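Side-chain contacts in glutaryl-CoA dehydrogenase (PDB 3SF6), which belongs to the acyl-CoA dehydrogenase family of flavoproteins and holds dihydroflavine-adenine dinucleotide in an assembly of four chains: residues Y121-F126 and D133-D138; Q298-K303 and R354-A359. All coordinates share one frame; numbering follows the deposited sequence.

Overall arrangement
Contact 1 and contact 2 lie on opposite sides of the chain's centre, their own centres about 47 Å apart and their nearest atoms about 34 Å apart. Both are partly buried helix-to-helix contacts, but they share no helix. Contact 1 joins helices 106-126 and 129-140, neighbours in the sequence of the N-terminal domain; its chemistry is apolar, leucine and isoleucine meeting beside a histidine and a tryptophan, and no other chain touches its segments. Contact 2 brings together the start of helix 298-327 and the end of helix 332-357 in the C-terminal domain. There a lysine-threonine hydrogen bond lies beside the dinucleotide, and all three other subunits of the assembly reach its segments.

Contact 1 (Y121-F126 and D133-D138)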
loop_
_atom_site.group_PDB
_atom_site.type_symbol
_atom_site.label_atom_id
_atom_site.label_comp_id
_atom_site.label_asym_id
_atom_site.label_seq_id
_atom_site.Cartn_x
_atom_site.Cartn_y
_atom_site.Cartn_z
ATOM N N TYR A 121 -20.132 23.589 -22.531
ATOM C CA TYR A 121 -20.132 22.376 -23.348
ATOM C C TYR A 121 -21.555 21.862 -23.571
ATOM O O TYR A 121 -21.917 21.491 -24.690
ATOM C CB TYR A 121 -19.285 21.291 -22.715
ATOM C CG TYR A 121 -19.249 20.031 -23.570
ATOM C CD1 TYR A 121 -18.308 19.859 -24.575
ATOM C CD2 TYR A 121 -20.156 19.024 -23.358
ATOM C CE1 TYR A 121 -18.287 18.684 -25.361
ATOM C CE2 TYR A 121 -20.153 17.867 -24.138
ATOM C CZ TYR A 121 -19.234 17.714 -25.125
ATOM O OH TYR A 121 -19.270 16.546 -25.840
ATOM N N ALA A 122 -22.358 21.813 -22.502
ATOM C CA ALA A 122 -23.722 21.323 -22.630
ATOM C C ALA A 122 -24.511 22.128 -23.673
ATOM O O ALA A 122 -25.236 21.567 -24.502
ATOM C CB ALA A 122 -24.464 21.342 -21.264
ATOM N N ILE A 123 -24.407 23.446 -23.581
ATOM C CA ILE A 123 -25.085 24.364 -24.510
ATOM C C ILE A 123 -24.517 24.187 -25.934
ATOM O O ILE A 123 -25.256 24.096 -26.913
ATOM C CB ILE A 123 -24.985 25.813 -23.997
ATOM C CG1 ILE A 123 -25.787 25.977 -22.695
ATOM C CG2 ILE A 123 -25.529 26.786 -25.060
ATOM C CD1 ILE A 123 -25.528 27.329 -21.949
ATOM N N HIS A 124 -23.188 24.125 -26.032
ATOM C CA HIS A 124 -22.491 23.942 -27.317
ATOM C C HIS A 124 -22.929 22.641 -27.998
ATOM O O HIS A 124 -23.123 22.608 -29.238
ATOM C CB HIS A 124 -20.990 23.989 -27.068
ATOM C CG HIS A 124 -20.154 24.254 -28.277
ATOM N ND1 HIS A 124 -19.923 23.290 -29.244
ATOM C CD2 HIS A 124 -19.387 25.323 -28.615
ATOM C CE1 HIS A 124 -19.115 23.795 -30.171
ATOM N NE2 HIS A 124 -18.771 25.025 -29.816
ATOM N N ALA A 125 -23.074 21.571 -27.218
ATOM C CA ALA A 125 -23.324 20.227 -27.735
ATOM C C ALA A 125 -24.788 19.911 -27.978
ATOM O O ALA A 125 -25.126 19.181 -28.947
ATOM C CB ALA A 125 -22.746 19.170 -26.799
ATOM N N PHE A 126 -25.661 20.447 -27.127
ATOM C CA PHE A 126 -27.068 20.065 -27.127
ATOM C C PHE A 126 -28.046 21.207 -27.274
ATOM O O PHE A 126 -29.257 20.985 -27.312
ATOM C CB PHE A 126 -27.393 19.306 -25.828
ATOM C CG PHE A 126 -26.470 18.166 -25.558
ATOM C CD1 PHE A 126 -26.439 17.068 -26.393
ATOM C CD2 PHE A 126 -25.633 18.181 -24.447
ATOM C CE1 PHE A 126 -25.571 16.021 -26.170
ATOM C CE2 PHE A 126 -24.771 17.122 -24.232
ATOM C CZ PHE A 126 -24.742 16.059 -25.064
ATOM N N ASP A 133 -26.190 31.248 -29.187
ATOM C CA ASP A 133 -25.903 32.621 -29.544
ATOM C C ASP A 133 -26.176 33.547 -28.356
ATOM O O ASP A 133 -25.482 34.549 -28.172
ATOM C CB ASP A 133 -26.750 33.036 -30.760
ATOM C CG ASP A 133 -26.365 32.310 -32.046
ATOM O OD1 ASP A 133 -25.226 31.808 -32.146
ATOM O OD2 ASP A 133 -27.205 32.315 -33.002
ATOM N N GLN A 134 -27.166 33.207 -27.542
ATOM C CA GLN A 134 -27.517 34.050 -26.397
ATOM C C GLN A 134 -26.455 33.982 -25.297
ATOM O O GLN A 134 -26.099 35.004 -24.725
ATOM C CB GLN A 134 -28.871 33.686 -25.834
ATOM C CG GLN A 134 -29.188 34.443 -24.546
ATOM C CD GLN A 134 -30.630 34.324 -24.082
ATOM O OE1 GLN A 134 -31.464 33.641 -24.704
ATOM N NE2 GLN A 134 -30.931 34.988 -22.958
ATOM N N TRP A 135 -25.976 32.773 -25.011
ATOM C CA TRP A 135 -25.192 32.500 -23.814
ATOM C C TRP A 135 -23.708 32.348 -24.054
ATOM O O TRP A 135 -22.925 32.810 -23.229
ATOM C CB TRP A 135 -25.721 31.251 -23.082
ATOM C CG TRP A 135 -27.030 31.542 -22.380
ATOM C CD1 TRP A 135 -28.274 31.177 -22.776
ATOM C CD2 TRP A 135 -27.197 32.319 -21.187
ATOM N NE1 TRP A 135 -29.215 31.670 -21.899
ATOM C CE2 TRP A 135 -28.575 32.365 -20.908
ATOM C CE3 TRP A 135 -26.310 32.959 -20.319
ATOM C CZ2 TRP A 135 -29.093 33.039 -19.792
ATOM C CZ3 TRP A 135 -26.816 33.634 -19.238
ATOM C CH2 TRP A 135 -28.207 33.685 -18.991
ATOM N N LEU A 136 -23.284 31.680 -25.123
ATOM C CA LEU A 136 -21.871 31.263 -25.169
ATOM C C LEU A 136 -20.853 32.409 -25.236
ATOM O O LEU A 136 -19.840 32.364 -24.508
ATOM C CB LEU A 136 -21.602 30.195 -26.248
ATOM C CG LEU A 136 -22.270 28.845 -26.056
ATOM C CD1 LEU A 136 -21.977 27.905 -27.247
ATOM C CD2 LEU A 136 -21.861 28.215 -24.717
ATOM N N PRO A 137 -21.093 33.458 -26.046
ATOM C CA PRO A 137 -20.026 34.491 -26.058
ATOM C C PRO A 137 -19.848 35.210 -24.722
ATOM O O PRO A 137 -18.723 35.466 -24.303
ATOM C CB PRO A 137 -20.500 35.473 -27.139
ATOM C CG PRO A 137 -21.350 34.577 -28.079
ATOM C CD PRO A 137 -22.068 33.644 -27.136
ATOM N N ASP A 138 -20.939 35.480 -24.011
ATOM C CA ASP A 138 -20.814 36.098 -22.696
ATOM C C ASP A 138 -20.259 35.156 -21.606
ATOM O O ASP A 138 -19.672 35.618 -20.617
ATOM C CB ASP A 138 -22.150 36.623 -22.209
ATOM C CG ASP A 138 -22.580 37.926 -22.898
ATOM O OD1 ASP A 138 -21.780 38.575 -23.618
ATOM O OD2 ASP A 138 -23.749 38.286 -22.669
#
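Leu-136 of helix 129-140 pushes its isobutyl group against helix 106-126, one methyl against His-124 and the other against Ile-123. Leu-136 CD2 stands 4.0 Å from Ile-123 CG2 and equally near Ile-123 CB, and Leu-136 CG also approaches that CG2 methyl. The two side chains run past each other in opposite directions. Ile-123 presents two branches: CG2, anti to its backbone N, meets Leu-136, whereas the CG1 arm (chi1 -67°) carries CD1 on to Trp-135. There Ile-123 CD1 lies 4.1 Å from the Trp-135 CB. The indole itself leads away from the helix pair, bringing the tryptophan to Val-190 of strand 190-197, with CG of its neighbour Gln-134 over one face of the ring near the rim.

These contacts close a helical hairpin in the alpha-helical N-terminal domain of the acyl-CoA dehydrogenase fold. The short segments run in broadly opposed directions, 139° between their N-to-C directions, their axes approaching to 10.0 Å; Ile-123 and Leu-136 are the facing pair, their CA atoms separated by 7.6 Å. Apolar contacts fill this spacing, mainly from Ile-123 and Leu-136, with the Trp-135 CB and CD2 of the His-124 ring, and without polar bonds from one segment to the other.

His-124 flanks the other methyl of Leu-136. Its CD2 is 3.9 Å from Leu-136 CD1, and the two side chains cross at about a right angle, with the methyl oblique to the imidazole; CB and CA of the histidine also border this methyl. Because CG is anti to the backbone N (chi1 -161°), the ring stands beside the leucine, and NE2 is hydrogen-bonded to Lys-82 O, which limits its rotation. Tyr-84 also touches Leu-136, while Lys-132 and Met-139 of helix 129-140 pack on Ile-123.

Contact 2 (Q298-K303 and R354-A359); sequences QLTQQK and RTVLGA. With FDA (dihydroflavine-adenine dinucleotide), chain B.
Lys-303 stretches across to Thr-355 and donates a hydrogen bond from NZ to OG1, 2.8 Å long. The lysine chain is extended beyond CG, which carries the ammonium the whole way while the methylenes slide past Val-356, Lys-303 CD lying 3.8 Å from the valine CG2. Beside them Thr-300 CG2 approaches Val-356 CG1 more loosely, at 4.4 Å.

Further bonds fix both polar ends. With chi1 at 72°, Thr-355 OG1 sits between the backbone N and the carbonyl carbon and also bonds to Thr-352 O one turn back; Lys-303 NZ makes a salt bridge with Glu-386 of the third subunit. Thr-300 OG1 is tied to Ile-294 O.

The backbone of segment 354-359 binds the dinucleotide: Thr-355 O accepts a 2.7 Å bond from FDA O3B, and past Gly-358, whose positive phi ends the helical course, Ala-359 N points almost straight at FDA O1P (3.0 Å, 173°). Gly-358 CA lies 3.8 Å from FDA O1P. Main-chain groups at the end of helix 332-357 thus take one ribose hydroxyl and one phosphate oxygen, and the third subunit adds further bonds, in the flavin dinucleotide site that acyl-CoA dehydrogenases build between subunits.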
loop_
_atom_site.group_PDB
_atom_site.type_symbol
_atom_site.label_atom_id
_atom_site.label_comp_id
_atom_site.label_asym_id
_atom_site.label_seq_id
_atom_site.Cartn_x
_atom_site.Cartn_y
_atom_site.Cartn_z
ATOM N N GLN A 298 18.027 8.261 3.382
ATOM C CA GLN A 298 17.362 7.282 2.499
ATOM C C GLN A 298 15.837 7.354 2.552
ATOM O O GLN A 298 15.176 7.277 1.511
ATOM C CB GLN A 298 17.775 5.840 2.804
ATOM C CG GLN A 298 19.268 5.587 2.831
ATOM C CD GLN A 298 19.610 4.110 2.787
ATOM O OE1 GLN A 298 18.862 3.258 3.310
ATOM N NE2 GLN A 298 20.757 3.783 2.161
ATOM N N LEU A 299 15.275 7.542 3.743
ATOM C CA LEU A 299 13.824 7.536 3.819
ATOM C C LEU A 299 13.233 8.739 3.068
ATOM O O LEU A 299 12.128 8.649 2.503
ATOM C CB LEU A 299 13.328 7.520 5.254
ATOM C CG LEU A 299 13.699 6.238 5.992
ATOM C CD1 LEU A 299 13.398 6.340 7.487
ATOM C CD2 LEU A 299 12.978 4.983 5.395
ATOM N N THR A 300 13.958 9.852 3.050
ATOM C CA THR A 300 13.508 11.023 2.293
ATOM C C THR A 300 13.590 10.745 0.809
ATOM O O THR A 300 12.640 11.014 0.058
ATOM C CB THR A 300 14.279 12.270 2.642
ATOM O OG1 THR A 300 14.436 12.383 4.071
ATOM C CG2 THR A 300 13.626 13.522 2.049
ATOM N N GLN A 301 14.707 10.151 0.367
ATOM C CA GLN A 301 14.882 9.823 -1.052
ATOM C C GLN A 301 13.818 8.835 -1.558
ATOM O O GLN A 301 13.389 8.903 -2.726
ATOM C CB GLN A 301 16.303 9.302 -1.282
ATOM C CG GLN A 301 17.325 10.425 -1.122
ATOM C CD GLN A 301 18.687 10.135 -1.689
ATOM O OE1 GLN A 301 18.929 9.067 -2.272
ATOM N NE2 GLN A 301 19.598 11.115 -1.559
ATOM N N GLN A 302 13.430 7.884 -0.718
ATOM C CA GLN A 302 12.368 6.952 -1.071
ATOM C C GLN A 302 11.078 7.699 -1.427
ATOM O O GLN A 302 10.444 7.443 -2.461
ATOM C CB GLN A 302 12.112 5.995 0.067
ATOM C CG GLN A 302 10.975 5.002 -0.232
ATOM C CD GLN A 302 10.777 4.060 0.935
ATOM O OE1 GLN A 302 10.541 4.485 2.051
ATOM N NE2 GLN A 302 10.898 2.793 0.684
ATOM N N LYS A 303 10.697 8.623 -0.552
ATOM C CA LYS A 303 9.521 9.452 -0.817
ATOM C C LYS A 303 9.649 10.247 -2.091
ATOM O O LYS A 303 8.718 10.300 -2.889
ATOM C CB LYS A 303 9.207 10.389 0.338
ATOM C CG LYS A 303 8.864 9.670 1.628
ATOM C CD LYS A 303 8.699 10.639 2.802
ATOM C CE LYS A 303 8.334 9.883 4.075
ATOM N NZ LYS A 303 8.120 10.879 5.196
ATOM N N ARG A 354 3.625 16.527 2.526
ATOM C CA ARG A 354 3.401 17.221 3.800
ATOM C C ARG A 354 4.321 16.617 4.894
ATOM O O ARG A 354 4.909 17.337 5.725
ATOM C CB ARG A 354 1.943 17.113 4.200
ATOM C CG ARG A 354 1.427 18.222 5.122
ATOM C CD ARG A 354 2.016 18.250 6.502
ATOM N NE ARG A 354 1.816 16.991 7.196
ATOM C CZ ARG A 354 2.484 16.570 8.266
ATOM N NH1 ARG A 354 2.170 15.380 8.777
ATOM N NH2 ARG A 354 3.466 17.284 8.818
ATOM N N THR A 355 4.504 15.305 4.878
ATOM C CA THR A 355 5.340 14.664 5.904
ATOM C C THR A 355 6.805 15.111 5.839
ATOM O O THR A 355 7.484 15.198 6.863
ATOM C CB THR A 355 5.246 13.127 5.888
ATOM O OG1 THR A 355 5.919 12.595 4.729
ATOM C CG2 THR A 355 3.802 12.632 5.920
ATOM N N VAL A 356 7.276 15.412 4.632
ATOM C CA VAL A 356 8.642 15.839 4.393
ATOM C C VAL A 356 8.860 17.227 5.013
ATOM O O VAL A 356 9.960 17.533 5.469
ATOM C CB VAL A 356 8.959 15.841 2.882
ATOM C CG1 VAL A 356 10.373 16.440 2.571
ATOM C CG2 VAL A 356 8.889 14.408 2.286
ATOM N N LEU A 357 7.804 18.047 5.035
ATOM C CA LEU A 357 7.905 19.406 5.605
ATOM C C LEU A 357 7.861 19.459 7.112
ATOM O O LEU A 357 8.127 20.518 7.702
ATOM C CB LEU A 357 6.808 20.317 5.055
ATOM C CG LEU A 357 6.630 20.361 3.556
ATOM C CD1 LEU A 357 5.515 21.368 3.149
ATOM C CD2 LEU A 357 7.895 20.567 2.782
ATOM N N GLY A 358 7.561 18.333 7.762
ATOM C CA GLY A 358 7.447 18.334 9.225
ATOM C C GLY A 358 6.402 19.358 9.658
ATOM O O GLY A 358 5.375 19.534 9.009
ATOM N N ALA A 359 6.624 19.987 10.796
ATOM C CA ALA A 359 5.639 20.890 11.370
ATOM C C ALA A 359 5.375 22.043 10.421
ATOM O O ALA A 359 4.248 22.523 10.356
ATOM C CB ALA A 359 6.089 21.453 12.732
HETATM P PA FDA B . 12.425 17.986 10.972
HETATM O O1A FDA B . 13.150 17.329 12.067
HETATM O O2A FDA B . 13.000 19.139 10.260
HETATM O O5B FDA B . 12.158 16.782 9.938
HETATM C C5B FDA B . 11.659 17.072 8.614
HETATM C C4B FDA B . 11.389 15.767 7.875
HETATM O O4B FDA B . 12.672 15.109 7.712
HETATM C C3B FDA B . 10.509 14.790 8.626
HETATM O O3B FDA B . 9.739 14.014 7.681
HETATM C C2B FDA B . 11.533 13.910 9.332
HETATM O O2B FDA B . 10.962 12.650 9.731
HETATM C C1B FDA B . 12.664 13.807 8.301
HETATM N N9A FDA B . 13.956 13.520 8.941
HETATM C C8A FDA B . 14.601 14.303 9.858
HETATM N N7A FDA B . 15.728 13.694 10.256
HETATM C C5A FDA B . 15.787 12.496 9.591
HETATM C C6A FDA B . 16.676 11.428 9.584
HETATM N N6A FDA B . 17.799 11.422 10.343
HETATM N N1A FDA B . 16.406 10.385 8.764
HETATM C C2A FDA B . 15.300 10.349 8.019
HETATM N N3A FDA B . 14.425 11.335 8.003
HETATM C C4A FDA B . 14.650 12.411 8.788
HETATM N N1 FDA B . 7.522 20.579 20.140
HETATM C C2 FDA B . 7.723 20.933 21.440
HETATM O O2 FDA B . 8.896 21.011 21.879
HETATM N N3 FDA B . 6.661 21.165 22.241
HETATM C C4 FDA B . 5.389 21.121 21.823
HETATM O O4 FDA B . 4.423 21.408 22.580
HETATM C C4X FDA B . 5.160 20.734 20.485
HETATM N N5 FDA B . 3.911 20.719 19.971
HETATM C C5X FDA B . 3.726 20.703 18.602
HETATM C C6 FDA B . 2.494 21.014 18.040
HETATM C C7 FDA B . 2.271 20.976 16.677
HETATM C C7M FDA B . 0.921 21.413 16.097
HETATM C C8 FDA B . 3.320 20.580 15.856
HETATM C C8M FDA B . 3.061 20.528 14.345
HETATM C C9 FDA B . 4.555 20.272 16.382
HETATM C C9A FDA B . 4.772 20.331 17.774
HETATM N N10 FDA B . 6.036 20.100 18.326
HETATM C C10 FDA B . 6.257 20.490 19.665
HETATM C "C1'" FDA B . 7.218 20.054 17.456
HETATM C "C2'" FDA B . 7.403 18.615 16.952
HETATM O "O2'" FDA B . 7.969 17.780 17.985
HETATM C "C3'" FDA B . 8.335 18.644 15.751
HETATM O "O3'" FDA B . 7.588 19.164 14.652
HETATM C "C4'" FDA B . 8.858 17.259 15.365
HETATM O "O4'" FDA B . 9.825 16.796 16.329
HETATM C "C5'" FDA B . 9.485 17.234 13.970
HETATM O "O5'" FDA B . 10.509 18.232 13.899
HETATM P P FDA B . 10.500 19.232 12.657
HETATM O O1P FDA B . 9.121 19.677 12.407
HETATM O O2P FDA B . 11.545 20.253 12.895
HETATM O O3P FDA B . 10.908 18.324 11.391
#